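Local coordinates for phosphotransferase (Brucella abortus, PDB 4QPK), which relays phosphoryl groups as a dimeric histidine phosphotransferase in the pathway that controls growth, division and survival of the bacterium inside mammalian host cells, at residues Glu124-Arg127 / Glu132-Trp135; Leu151-Ile156 / Phe180-Lys185; Ile59-Ala64 / Arg90-Arg95; Val111-Gly116 / Asn145-Leu150; Arg127-Glu132 / Ile156-Ile161. All blocks are in the same frame, centred on the assembly; numbering follows the deposited sequence.

Contact 1: residues Glu124-Arg127 / Glu132-Trp135; sequences EYFR and EFTW. With NA (sodium ion), chain E.
The rings of Phe126 and Phe133 form an offset stack. Their planes lie only 5° apart, and their centroids are 4.5 Å from each other. Each ring lays a CD1 atom over one face of the other, toward its rim. The two CB atoms meet as well, Phe126 CB to Phe133 CB at 3.6 Å. Phe133 has CG anti to its backbone N (chi1 -178°), which carries its ring across to the helix. At the edges, Tyr125 turns its ring edge to Phe126 CD1, and Trp135 does the same to Phe133 CZ. These two phenylalanine side chains make the whole contact; no hydrogen bond joins the two segments.

Helix 115-126 also carries part of a sodium site. Glu124 O and Glu124 OE2 each lie 3.0 Å from the sodium ion. The bend at chi2 (61°) brings the carboxylate round to the ion. Asn128 belongs to the same site, and Glu124 also pairs with Arg90 of helix 78-102.

The stack lies inside the turn-back from helix 115-126 into edge strand 132-136. Leu167 of strand 166-173 touches both phenylalanines. Leu154 and Asn158 of helix 144-160 pack on Phe126.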
# COMPACT_ATOMS: atom_id res chain seq x y z
N GLU B 124 -15.91 7.29 6.76
CA GLU B 124 -16.09 7.04 5.34
C GLU B 124 -15.83 5.56 5.00
O GLU B 124 -16.52 4.96 4.16
CB GLU B 124 -15.17 7.97 4.53
CG GLU B 124 -15.22 7.85 3.01
CD GLU B 124 -16.59 8.16 2.43
OE1 GLU B 124 -17.44 8.79 3.12
OE2 GLU B 124 -16.79 7.82 1.24
N TYR B 125 -14.83 4.98 5.66
CA TYR B 125 -14.52 3.57 5.46
C TYR B 125 -15.73 2.71 5.81
O TYR B 125 -16.11 1.81 5.05
CB TYR B 125 -13.31 3.16 6.32
CG TYR B 125 -12.88 1.71 6.20
CD1 TYR B 125 -12.02 1.31 5.20
CD2 TYR B 125 -13.33 0.76 7.10
CE1 TYR B 125 -11.61 -0.01 5.09
CE2 TYR B 125 -12.94 -0.57 7.00
CZ TYR B 125 -12.08 -0.94 6.00
OH TYR B 125 -11.67 -2.26 5.89
N PHE B 126 -16.36 2.97 6.96
CA PHE B 126 -17.44 2.10 7.41
C PHE B 126 -18.75 2.31 6.66
O PHE B 126 -19.68 1.52 6.80
CB PHE B 126 -17.65 2.21 8.92
CG PHE B 126 -16.74 1.32 9.69
CD1 PHE B 126 -15.47 1.73 10.04
CD2 PHE B 126 -17.14 0.02 10.01
CE1 PHE B 126 -14.61 0.88 10.73
CE2 PHE B 126 -16.29 -0.83 10.70
CZ PHE B 126 -15.02 -0.40 11.06
N ARG B 127 -18.81 3.36 5.86
CA ARG B 127 -19.89 3.48 4.88
C ARG B 127 -19.89 2.26 3.94
O ARG B 127 -20.94 1.86 3.44
CB ARG B 127 -19.74 4.75 4.07
CG ARG B 127 -20.15 6.00 4.80
CD ARG B 127 -20.35 7.13 3.81
NE ARG B 127 -21.29 6.77 2.75
CZ ARG B 127 -22.57 7.13 2.72
NH1 ARG B 127 -23.08 7.87 3.70
NH2 ARG B 127 -23.34 6.76 1.71
N GLU B 132 -23.19 -0.72 11.71
CA GLU B 132 -23.53 0.67 11.98
C GLU B 132 -22.39 1.23 12.81
O GLU B 132 -22.03 0.64 13.83
CB GLU B 132 -24.87 0.79 12.72
N PHE B 133 -21.85 2.36 12.40
CA PHE B 133 -20.62 2.88 12.98
C PHE B 133 -20.84 4.19 13.73
O PHE B 133 -21.44 5.11 13.19
CB PHE B 133 -19.58 3.08 11.86
CG PHE B 133 -18.24 3.58 12.35
CD1 PHE B 133 -17.37 2.73 13.01
CD2 PHE B 133 -17.85 4.89 12.13
CE1 PHE B 133 -16.14 3.19 13.47
CE2 PHE B 133 -16.62 5.36 12.57
CZ PHE B 133 -15.76 4.50 13.24
N THR B 134 -20.36 4.26 14.97
CA THR B 134 -20.40 5.49 15.74
C THR B 134 -19.06 5.79 16.40
O THR B 134 -18.29 4.89 16.75
CB THR B 134 -21.49 5.46 16.86
OG1 THR B 134 -21.27 4.33 17.71
CG2 THR B 134 -22.88 5.39 16.27
N TRP B 135 -18.81 7.08 16.61
CA TRP B 135 -17.56 7.58 17.16
C TRP B 135 -17.86 8.66 18.17
O TRP B 135 -18.54 9.64 17.86
CB TRP B 135 -16.69 8.16 16.04
CG TRP B 135 -15.32 8.66 16.43
CD1 TRP B 135 -15.02 9.76 17.19
CD2 TRP B 135 -14.07 8.13 15.98
NE1 TRP B 135 -13.65 9.92 17.27
CE2 TRP B 135 -13.05 8.93 16.53
CE3 TRP B 135 -13.72 7.05 15.17
CZ2 TRP B 135 -11.70 8.69 16.29
CZ3 TRP B 135 -12.39 6.80 14.94
CH2 TRP B 135 -11.39 7.61 15.50
NA NA E . -17.40 4.91 1.32

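Contact 2: residues Leu151-Ile156 / Phe180-Lys185; sequences LNMLLI and FVITVK
Met153 and Leu154 meet Ile182 through aliphatic contacts. The nearest is Leu154 CD2 to Ile182 CG1, at 3.7 Å, with the two side chains crossing at about a right angle. Met153 CE lies 3.9 Å from Ile182 CD1. Met153 CB is almost as near, at 4.0 Å from the same Ile182 CD1. Ile182 therefore divides its longer branch between two neighbours: CG1 serves Leu154 and CD1 serves Met153. Its CG1 is anti to the carbonyl carbon (chi1 -77°), which sends that branch toward the helix.

A looser contact involves the sulfur. Met153 SD sits at the edge of the Phe180 ring, near its plane, with Met153 SD to Phe180 CD1 at 4.5 Å. The turn at chi3 (71°) directs the methyl group CE to Ile182.

No hydrogen bond crosses the segments. The touching side chains are all apolar, and all four residues are buried.

This is the helix-on-sheet core of the C-terminal domain, which is structurally similar to the catalytic and ATP-binding domain of histidine kinases. The short axes of 151-156 and 180-185 run nearly parallel, at 17°, with a closest approach of 9.0 Å. Strand 178-185 is the middle strand of the mixed sheet, between 166-173 and 238-242. Val169 of strand 166-173 also touches Leu154. Elsewhere around the helix, Leu151 packs on Phe98 and Ile101 of helix 78-102, and Asn152 hydrogen-bonds to Gln214 of helix 213-225. Helix 144-160 thus lies between the sheet and other helices.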
# COMPACT_ATOMS: atom_id res chain seq x y z
N LEU B 151 -7.10 2.90 14.87
CA LEU B 151 -7.71 2.53 13.60
C LEU B 151 -7.60 1.03 13.33
O LEU B 151 -8.50 0.42 12.78
CB LEU B 151 -7.10 3.33 12.44
CG LEU B 151 -7.43 4.82 12.44
CD1 LEU B 151 -6.70 5.49 11.27
CD2 LEU B 151 -8.92 5.05 12.31
N ASN B 152 -6.48 0.43 13.73
CA ASN B 152 -6.33 -1.01 13.53
C ASN B 152 -7.25 -1.82 14.44
O ASN B 152 -7.70 -2.90 14.07
CB ASN B 152 -4.88 -1.43 13.71
CG ASN B 152 -4.07 -1.25 12.43
OD1 ASN B 152 -4.03 -2.15 11.59
ND2 ASN B 152 -3.48 -0.08 12.26
N MET B 153 -7.54 -1.30 15.62
CA MET B 153 -8.52 -1.92 16.50
C MET B 153 -9.92 -1.90 15.88
O MET B 153 -10.72 -2.78 16.14
CB MET B 153 -8.52 -1.22 17.87
CG MET B 153 -7.30 -1.53 18.69
SD MET B 153 -7.23 -0.64 20.26
CE MET B 153 -8.51 -1.42 21.23
N LEU B 154 -10.22 -0.89 15.05
CA LEU B 154 -11.51 -0.88 14.35
C LEU B 154 -11.61 -2.07 13.41
O LEU B 154 -12.68 -2.66 13.24
CB LEU B 154 -11.70 0.40 13.53
CG LEU B 154 -11.49 1.71 14.25
CD1 LEU B 154 -11.90 2.87 13.33
CD2 LEU B 154 -12.26 1.72 15.56
N LEU B 155 -10.49 -2.42 12.78
CA LEU B 155 -10.51 -3.53 11.83
C LEU B 155 -10.70 -4.86 12.57
O LEU B 155 -11.40 -5.75 12.09
CB LEU B 155 -9.22 -3.55 10.99
CG LEU B 155 -9.03 -2.33 10.08
CD1 LEU B 155 -7.74 -2.50 9.26
CD2 LEU B 155 -10.20 -2.18 9.14
N ILE B 156 -10.07 -4.98 13.74
CA ILE B 156 -10.26 -6.16 14.58
C ILE B 156 -11.72 -6.27 15.01
O ILE B 156 -12.34 -7.33 14.91
CB ILE B 156 -9.36 -6.12 15.84
CG1 ILE B 156 -7.89 -6.15 15.46
CG2 ILE B 156 -9.69 -7.30 16.78
CD1 ILE B 156 -7.50 -7.39 14.69
N PHE B 180 -8.77 3.71 24.53
CA PHE B 180 -9.63 3.46 23.38
C PHE B 180 -10.58 2.32 23.70
O PHE B 180 -10.16 1.27 24.16
CB PHE B 180 -8.82 3.10 22.12
CG PHE B 180 -7.72 4.08 21.80
CD1 PHE B 180 -6.48 3.62 21.36
CD2 PHE B 180 -7.93 5.45 21.91
CE1 PHE B 180 -5.47 4.51 21.04
CE2 PHE B 180 -6.92 6.34 21.61
CZ PHE B 180 -5.68 5.87 21.16
N VAL B 181 -11.87 2.51 23.42
CA VAL B 181 -12.83 1.47 23.67
C VAL B 181 -13.62 1.18 22.40
O VAL B 181 -14.29 2.05 21.87
CB VAL B 181 -13.80 1.85 24.81
CG1 VAL B 181 -14.65 0.64 25.18
CG2 VAL B 181 -13.00 2.35 26.02
N ILE B 182 -13.51 -0.06 21.93
CA ILE B 182 -14.21 -0.48 20.73
C ILE B 182 -15.19 -1.58 21.12
O ILE B 182 -14.78 -2.66 21.57
CB ILE B 182 -13.23 -0.99 19.64
CG1 ILE B 182 -12.54 0.19 18.96
CG2 ILE B 182 -13.96 -1.77 18.57
CD1 ILE B 182 -11.41 0.81 19.75
N THR B 183 -16.47 -1.29 20.99
CA THR B 183 -17.52 -2.21 21.41
C THR B 183 -18.32 -2.71 20.22
O THR B 183 -18.89 -1.92 19.46
CB THR B 183 -18.48 -1.53 22.41
OG1 THR B 183 -17.73 -0.98 23.50
CG2 THR B 183 -19.47 -2.57 22.96
N VAL B 184 -18.36 -4.03 20.04
CA VAL B 184 -19.12 -4.61 18.94
C VAL B 184 -20.25 -5.52 19.41
O VAL B 184 -20.14 -6.24 20.40
CB VAL B 184 -18.21 -5.38 17.95
CG1 VAL B 184 -17.26 -4.42 17.25
CG2 VAL B 184 -17.43 -6.48 18.66
N LYS B 185 -21.36 -5.44 18.67
CA LYS B 185 -22.55 -6.26 18.88
C LYS B 185 -23.07 -6.71 17.54
O LYS B 185 -23.03 -5.95 16.58
CB LYS B 185 -23.63 -5.46 19.62
CG LYS B 185 -23.31 -5.35 21.07
CD LYS B 185 -23.83 -4.12 21.74
CE LYS B 185 -23.29 -4.18 23.15
NZ LYS B 185 -23.10 -3.00 23.94

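Contact 3: residues Ile59-Ala64 / Arg90-Arg95; sequences ISPIGA and RNASAR. Unlike the reference sequence in segment 59-64: Ile62 (reference Val).
Asn91 OD1 accepts a hydrogen bond from within its own helix and also faces Pro61. Arg95 NE donates to Asn91 OD1 at 2.8 Å with an angle of 144° at the hydrogen. The donor lies in the carbonyl plane, on a lone pair. Against the same oxygen rests the proline ring, Pro61 CG to Asn91 OD1 at 3.7 Å. The two side chains, Pro61 and Asn91, cross at about a right angle.

Ala92 forms the apolar half. Its methyl group meets Pro61 CB at 4.2 Å, and Ile62 CG1 reaches Ala92 CB at 4.3 Å. Such small groups let the backbones come close, with the CA atoms of Pro61 and Ala92 5.7 Å apart. The helices run roughly antiparallel, at 149°. Helix 59-64 is kinked at Ser60 and Pro61, and a proline N has no hydrogen to give to the turn before.

These are the two helices of the DHp hairpin. His56, the residue that becomes phosphorylated, lies a little over a turn before Pro61. Ile62 of the second subunit packs on Ala92 and Ser93, so the contact borders the dimer interface.

No hydrogen bond ties the helices together here. The polar grip on Asn91 stays within helix 78-102. Between these two segments the hairpin therefore relies on van der Waals contact, with Pro61 against both Asn91 and Ala92.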
# COMPACT_ATOMS: atom_id res chain seq x y z
N ILE B 59 -8.76 -4.67 -4.87
CA ILE B 59 -8.93 -5.42 -6.11
C ILE B 59 -10.38 -5.46 -6.60
O ILE B 59 -10.64 -5.24 -7.79
CB ILE B 59 -8.43 -6.88 -5.92
CG1 ILE B 59 -6.91 -6.93 -5.96
CG2 ILE B 59 -9.02 -7.82 -6.99
CD1 ILE B 59 -6.32 -8.29 -5.55
N SER B 60 -11.32 -5.72 -5.70
CA SER B 60 -12.72 -5.81 -6.11
C SER B 60 -13.33 -4.46 -6.54
O SER B 60 -13.97 -4.40 -7.58
CB SER B 60 -13.57 -6.41 -4.98
OG SER B 60 -13.26 -7.78 -4.79
N PRO B 61 -13.16 -3.39 -5.74
CA PRO B 61 -13.76 -2.14 -6.25
C PRO B 61 -13.08 -1.59 -7.50
O PRO B 61 -13.78 -1.05 -8.37
CB PRO B 61 -13.61 -1.16 -5.06
CG PRO B 61 -12.56 -1.73 -4.20
CD PRO B 61 -12.66 -3.23 -4.36
N ILE B 62 -11.77 -1.75 -7.63
CA ILE B 62 -11.13 -1.31 -8.87
C ILE B 62 -11.59 -2.20 -10.04
O ILE B 62 -11.84 -1.72 -11.14
CB ILE B 62 -9.60 -1.27 -8.72
CG1 ILE B 62 -9.23 -0.10 -7.79
CG2 ILE B 62 -8.92 -1.08 -10.08
CD1 ILE B 62 -7.78 -0.05 -7.34
N GLY B 63 -11.74 -3.50 -9.80
CA GLY B 63 -12.29 -4.37 -10.83
C GLY B 63 -13.70 -3.96 -11.24
O GLY B 63 -14.03 -3.99 -12.43
N ALA B 64 -14.52 -3.57 -10.28
CA ALA B 64 -15.90 -3.17 -10.57
C ALA B 64 -15.94 -1.88 -11.39
O ALA B 64 -16.85 -1.67 -12.19
CB ALA B 64 -16.72 -3.01 -9.30
N ARG B 90 -15.78 5.43 -5.03
CA ARG B 90 -15.89 5.93 -3.65
C ARG B 90 -15.39 4.89 -2.65
O ARG B 90 -14.71 5.23 -1.68
CB ARG B 90 -17.33 6.34 -3.33
CG ARG B 90 -17.45 6.98 -1.96
CD ARG B 90 -18.85 7.52 -1.67
NE ARG B 90 -18.89 8.12 -0.34
CZ ARG B 90 -19.94 8.74 0.18
NH1 ARG B 90 -21.06 8.88 -0.52
NH2 ARG B 90 -19.86 9.26 1.40
N ASN B 91 -15.72 3.63 -2.90
CA ASN B 91 -15.25 2.51 -2.09
C ASN B 91 -13.72 2.42 -2.11
O ASN B 91 -13.08 2.40 -1.06
CB ASN B 91 -15.89 1.23 -2.63
CG ASN B 91 -15.59 0.01 -1.79
OD1 ASN B 91 -14.46 -0.21 -1.36
ND2 ASN B 91 -16.60 -0.83 -1.60
N ALA B 92 -13.14 2.42 -3.30
CA ALA B 92 -11.68 2.34 -3.43
C ALA B 92 -11.00 3.52 -2.71
O ALA B 92 -10.02 3.33 -1.98
CB ALA B 92 -11.30 2.33 -4.91
N SER B 93 -11.56 4.71 -2.90
CA SER B 93 -11.01 5.92 -2.28
C SER B 93 -11.04 5.80 -0.77
O SER B 93 -10.06 6.11 -0.09
CB SER B 93 -11.79 7.17 -2.72
OG SER B 93 -11.18 8.36 -2.24
N ALA B 94 -12.18 5.34 -0.24
CA ALA B 94 -12.33 5.22 1.21
C ALA B 94 -11.32 4.25 1.78
O ALA B 94 -10.74 4.48 2.83
CB ALA B 94 -13.75 4.80 1.59
N ARG B 95 -11.08 3.15 1.07
CA ARG B 95 -10.13 2.16 1.57
C ARG B 95 -8.69 2.70 1.53
O ARG B 95 -7.92 2.48 2.45
CB ARG B 95 -10.26 0.85 0.78
CG ARG B 95 -11.57 0.16 1.10
CD ARG B 95 -11.76 -1.16 0.40
NE ARG B 95 -13.12 -1.61 0.66
CZ ARG B 95 -13.49 -2.20 1.79
NH1 ARG B 95 -12.61 -2.43 2.75
NH2 ARG B 95 -14.76 -2.56 1.98

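Contact 4: residues Val111-Gly116 / Asn145-Leu150; sequences VQIDTG and NKVKLL. With PO4 (phosphate ion), chain G.
Ile113 lies across Val147, the two side chains crossing at a slant. Ile113 CG2 meets Val147 CG1 at 3.6 Å, and Ile113 CB rests 3.8 Å from Val147 CG2. With chi1 at -177°, Val147 presents both methyl groups to Ile113. Farther along, Ile113 CD1 reaches Lys148 CG at 4.0 Å. Thr115 adds a methyl contact, its CG2 to Val147 CG2 at 4.2 Å, while its OG1 is hydrogen-bonded to the backbone N of Val140.

The Lys148 chain turns away from Ile113 at chi3. Its NZ is held by the carbonyl oxygens of Gly104 and Phe103 and by the hydroxyl of Tyr217.

Where strand 112-114 passes into helix 115-126, Asp114 is the N-cap. Asp114 OD1 accepts from Gly116 N at 2.7 Å, and the other carboxylate oxygen pairs with Arg139. On the outer side, Gln112 binds a phosphate ion that probably came from the crystallisation liquor. Gln112 NE2 donates to phosphate O1 at 2.9 Å and 161°, and Gln112 N donates to O4 at 3.1 Å.

Polar and apolar work are thus divided. Methyl groups join the short two-stranded sheet to helix 144-160. The buried lysine ammonium is satisfied by oxygens beyond the contact, which would probably help keep its charge. Capping and anion binding stay on strand residues that point away from helix 144-160.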
# COMPACT_ATOMS: atom_id res chain seq x y z
N VAL B 111 5.46 12.22 14.15
CA VAL B 111 5.16 12.29 15.58
C VAL B 111 3.67 12.25 15.99
O VAL B 111 3.32 11.32 16.70
CB VAL B 111 5.81 13.54 16.20
CG1 VAL B 111 5.45 13.66 17.66
CG2 VAL B 111 7.32 13.48 16.01
N GLN B 112 2.80 13.17 15.54
CA GLN B 112 1.39 13.14 15.98
C GLN B 112 0.36 12.91 14.86
O GLN B 112 0.63 13.22 13.70
CB GLN B 112 1.01 14.42 16.71
CG GLN B 112 1.83 14.69 17.98
CD GLN B 112 1.39 15.95 18.70
OE1 GLN B 112 0.70 15.89 19.72
NE2 GLN B 112 1.78 17.10 18.17
N ILE B 113 -0.82 12.42 15.23
CA ILE B 113 -1.99 12.37 14.34
C ILE B 113 -3.20 13.02 15.02
O ILE B 113 -3.42 12.84 16.23
CB ILE B 113 -2.33 10.92 13.91
CG1 ILE B 113 -1.21 10.35 13.01
CG2 ILE B 113 -3.63 10.87 13.12
CD1 ILE B 113 -1.32 8.84 12.73
N ASP B 114 -3.95 13.80 14.25
CA ASP B 114 -5.19 14.42 14.69
C ASP B 114 -6.31 13.37 14.66
O ASP B 114 -6.57 12.80 13.61
CB ASP B 114 -5.50 15.60 13.75
CG ASP B 114 -6.66 16.46 14.21
OD1 ASP B 114 -7.63 15.95 14.77
OD2 ASP B 114 -6.58 17.70 14.00
N THR B 115 -6.97 13.11 15.79
CA THR B 115 -8.03 12.09 15.77
C THR B 115 -9.23 12.54 14.94
O THR B 115 -10.08 11.72 14.60
CB THR B 115 -8.53 11.70 17.21
OG1 THR B 115 -9.07 12.84 17.88
CG2 THR B 115 -7.39 11.09 18.04
N GLY B 116 -9.32 13.83 14.62
CA GLY B 116 -10.36 14.30 13.71
C GLY B 116 -10.16 13.69 12.33
O GLY B 116 -11.12 13.32 11.65
N ASN B 145 1.54 6.46 16.61
CA ASN B 145 1.30 5.03 16.73
C ASN B 145 0.09 4.70 17.63
O ASN B 145 -0.50 3.63 17.48
CB ASN B 145 2.56 4.33 17.22
CG ASN B 145 3.59 4.22 16.11
OD1 ASN B 145 3.23 4.13 14.93
ND2 ASN B 145 4.87 4.31 16.46
N LYS B 146 -0.28 5.61 18.53
CA LYS B 146 -1.49 5.40 19.31
C LYS B 146 -2.73 5.55 18.42
O LYS B 146 -3.69 4.79 18.53
CB LYS B 146 -1.55 6.36 20.50
CG LYS B 146 -0.38 6.15 21.47
CD LYS B 146 -0.57 6.88 22.81
CE LYS B 146 0.70 6.76 23.65
NZ LYS B 146 0.62 7.53 24.93
N VAL B 147 -2.70 6.53 17.51
CA VAL B 147 -3.85 6.69 16.61
C VAL B 147 -3.89 5.57 15.57
O VAL B 147 -4.97 5.09 15.19
CB VAL B 147 -3.83 8.05 15.90
CG1 VAL B 147 -5.09 8.18 15.04
CG2 VAL B 147 -3.80 9.20 16.94
N LYS B 148 -2.72 5.12 15.10
CA LYS B 148 -2.71 3.96 14.20
C LYS B 148 -3.23 2.70 14.92
O LYS B 148 -3.99 1.92 14.33
CB LYS B 148 -1.29 3.74 13.63
CG LYS B 148 -0.82 4.90 12.75
CD LYS B 148 0.57 4.64 12.13
CE LYS B 148 0.46 3.60 10.98
NZ LYS B 148 1.77 3.41 10.32
N LEU B 149 -2.87 2.51 16.19
CA LEU B 149 -3.42 1.41 16.97
C LEU B 149 -4.95 1.49 17.00
O LEU B 149 -5.64 0.50 16.74
CB LEU B 149 -2.85 1.42 18.40
CG LEU B 149 -3.58 0.50 19.38
CD1 LEU B 149 -3.42 -0.95 18.97
CD2 LEU B 149 -3.04 0.74 20.80
N LEU B 150 -5.48 2.68 17.28
CA LEU B 150 -6.92 2.90 17.32
C LEU B 150 -7.59 2.44 16.02
O LEU B 150 -8.55 1.66 16.05
CB LEU B 150 -7.21 4.39 17.60
CG LEU B 150 -8.66 4.91 17.46
CD1 LEU B 150 -9.61 4.19 18.38
CD2 LEU B 150 -8.69 6.41 17.70
P PO4 G . 3.96 17.00 14.66
O1 PO4 G . 3.69 17.59 16.03
O2 PO4 G . 4.03 18.08 13.61
O3 PO4 G . 5.31 16.31 14.72
O4 PO4 G . 2.89 16.01 14.28

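Contact 5: residues Arg127-Glu132 / Ile156-Ile161; sequences RNEKPE and IGNGAI
The backbones come nearest at Pro131 and Asn158, with CA atoms 7.3 Å apart. Residues 127-132 form the irregular connection from helix 115-126 to strand 132-136. They pass beside the last turn of helix 144-160, in the domain that resembles the catalytic and ATP-binding domain of histidine kinases but lacks regions required for ATP binding.

Asn158 serves two loop residues with its amide. ND2 donates to Glu129 OE1 at 2.8 Å, with an angle of 150° at the hydrogen. The amide and carboxylate planes are perpendicular, and the donor comes from above the carboxylate, 56° out of its plane. The bond therefore approaches a face of the acid. Glu129 OE2 has a separate partner, a salt bridge to Arg95 of helix 78-102. Together the two bonds hold both oxygens of the carboxylate, linking helix 78-102 of the DHp domain to helix 144-160 through the loop. Asn128, just before Glu129, belongs to the sodium site.

The amide oxygen faces the proline ring. Asn158 OD1 lies 3.2 Å from Pro131 CD and 3.3 Å from Pro131 CG, and the two side chains cross at about a right angle.

Ile161 packs beside this. At chi1 42° its longer branch swings to the loop. Ile161 CD1 ends 3.7 Å from Pro131 CB.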
# COMPACT_ATOMS: atom_id res chain seq x y z
N ARG B 127 -18.81 3.36 5.86
CA ARG B 127 -19.89 3.48 4.88
C ARG B 127 -19.89 2.26 3.94
O ARG B 127 -20.94 1.86 3.44
CB ARG B 127 -19.74 4.75 4.07
CG ARG B 127 -20.15 6.00 4.80
CD ARG B 127 -20.35 7.13 3.81
NE ARG B 127 -21.29 6.77 2.75
CZ ARG B 127 -22.57 7.13 2.72
NH1 ARG B 127 -23.08 7.87 3.70
NH2 ARG B 127 -23.34 6.76 1.71
N ASN B 128 -18.72 1.67 3.71
CA ASN B 128 -18.59 0.47 2.90
C ASN B 128 -18.39 -0.81 3.70
O ASN B 128 -17.80 -1.77 3.21
CB ASN B 128 -17.44 0.60 1.90
CG ASN B 128 -17.57 1.84 1.04
OD1 ASN B 128 -18.39 1.90 0.13
ND2 ASN B 128 -16.74 2.83 1.32
N GLU B 129 -18.79 -0.80 4.96
CA GLU B 129 -18.76 -2.01 5.77
C GLU B 129 -20.14 -2.27 6.36
O GLU B 129 -21.00 -1.39 6.36
CB GLU B 129 -17.70 -1.93 6.87
CG GLU B 129 -16.27 -1.84 6.36
CD GLU B 129 -15.80 -3.14 5.70
OE1 GLU B 129 -16.13 -4.23 6.21
OE2 GLU B 129 -15.06 -3.05 4.70
N LYS B 130 -20.34 -3.49 6.86
CA LYS B 130 -21.64 -3.90 7.40
C LYS B 130 -22.08 -3.16 8.66
O LYS B 130 -23.22 -2.72 8.74
CB LYS B 130 -21.63 -5.40 7.70
CG LYS B 130 -21.57 -6.32 6.49
CD LYS B 130 -21.39 -7.76 6.95
CE LYS B 130 -21.68 -8.75 5.85
NZ LYS B 130 -21.46 -10.15 6.32
N PRO B 131 -21.19 -3.02 9.66
CA PRO B 131 -21.77 -2.51 10.91
C PRO B 131 -22.20 -1.05 10.88
O PRO B 131 -21.66 -0.23 10.13
CB PRO B 131 -20.63 -2.69 11.92
CG PRO B 131 -19.40 -2.72 11.12
CD PRO B 131 -19.76 -3.36 9.81
N GLU B 132 -23.19 -0.72 11.71
CA GLU B 132 -23.53 0.67 11.98
C GLU B 132 -22.39 1.23 12.81
O GLU B 132 -22.03 0.64 13.83
CB GLU B 132 -24.87 0.79 12.72
N ILE B 156 -10.07 -4.98 13.74
CA ILE B 156 -10.26 -6.16 14.58
C ILE B 156 -11.72 -6.27 15.01
O ILE B 156 -12.34 -7.33 14.91
CB ILE B 156 -9.36 -6.12 15.84
CG1 ILE B 156 -7.89 -6.15 15.46
CG2 ILE B 156 -9.69 -7.30 16.78
CD1 ILE B 156 -7.50 -7.39 14.69
N GLY B 157 -12.28 -5.15 15.45
CA GLY B 157 -13.67 -5.10 15.83
C GLY B 157 -14.60 -5.53 14.71
O GLY B 157 -15.51 -6.33 14.90
N ASN B 158 -14.35 -4.98 13.52
CA ASN B 158 -15.15 -5.33 12.35
C ASN B 158 -15.10 -6.83 12.09
O ASN B 158 -16.11 -7.45 11.75
CB ASN B 158 -14.65 -4.56 11.12
CG ASN B 158 -15.62 -4.62 9.95
OD1 ASN B 158 -16.83 -4.54 10.12
ND2 ASN B 158 -15.08 -4.79 8.75
N GLY B 159 -13.91 -7.41 12.27
CA GLY B 159 -13.73 -8.84 12.09
C GLY B 159 -14.49 -9.68 13.11
O GLY B 159 -14.79 -10.85 12.87
N ALA B 160 -14.81 -9.07 14.25
CA ALA B 160 -15.46 -9.79 15.35
C ALA B 160 -16.97 -9.93 15.15
O ALA B 160 -17.63 -10.72 15.83
CB ALA B 160 -15.16 -9.11 16.68
N ILE B 161 -17.52 -9.15 14.22
CA ILE B 161 -18.95 -9.24 13.89
C ILE B 161 -19.14 -9.46 12.39
O ILE B 161 -19.59 -8.57 11.67
CB ILE B 161 -19.74 -7.98 14.35
CG1 ILE B 161 -18.97 -6.70 14.05
CG2 ILE B 161 -20.05 -8.06 15.85
CD1 ILE B 161 -19.81 -5.44 14.25

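Overall arrangement
Contact 3 comes first along the chain and lies in the DHp hairpin; the other four build the C-terminal domain. Contact 1 is nested in the loop closed by contact 4. The segments of contacts 2 and 5 alternate along the chain, and the two share Ile156. Helix 144-160 runs through contacts 2, 4 and 5, while contacts 1 and 2 reach the same five-stranded sheet. The centres of contacts 1 and 5 are about 8 Å apart, whereas those of contacts 3 and 4 are about 24 Å apart. Salt bridges from Arg90 and Arg95 join contact 3 to contacts 1 and 5. They tie helix 78-102 of the phosphotransfer hairpin to the kinase-like domain.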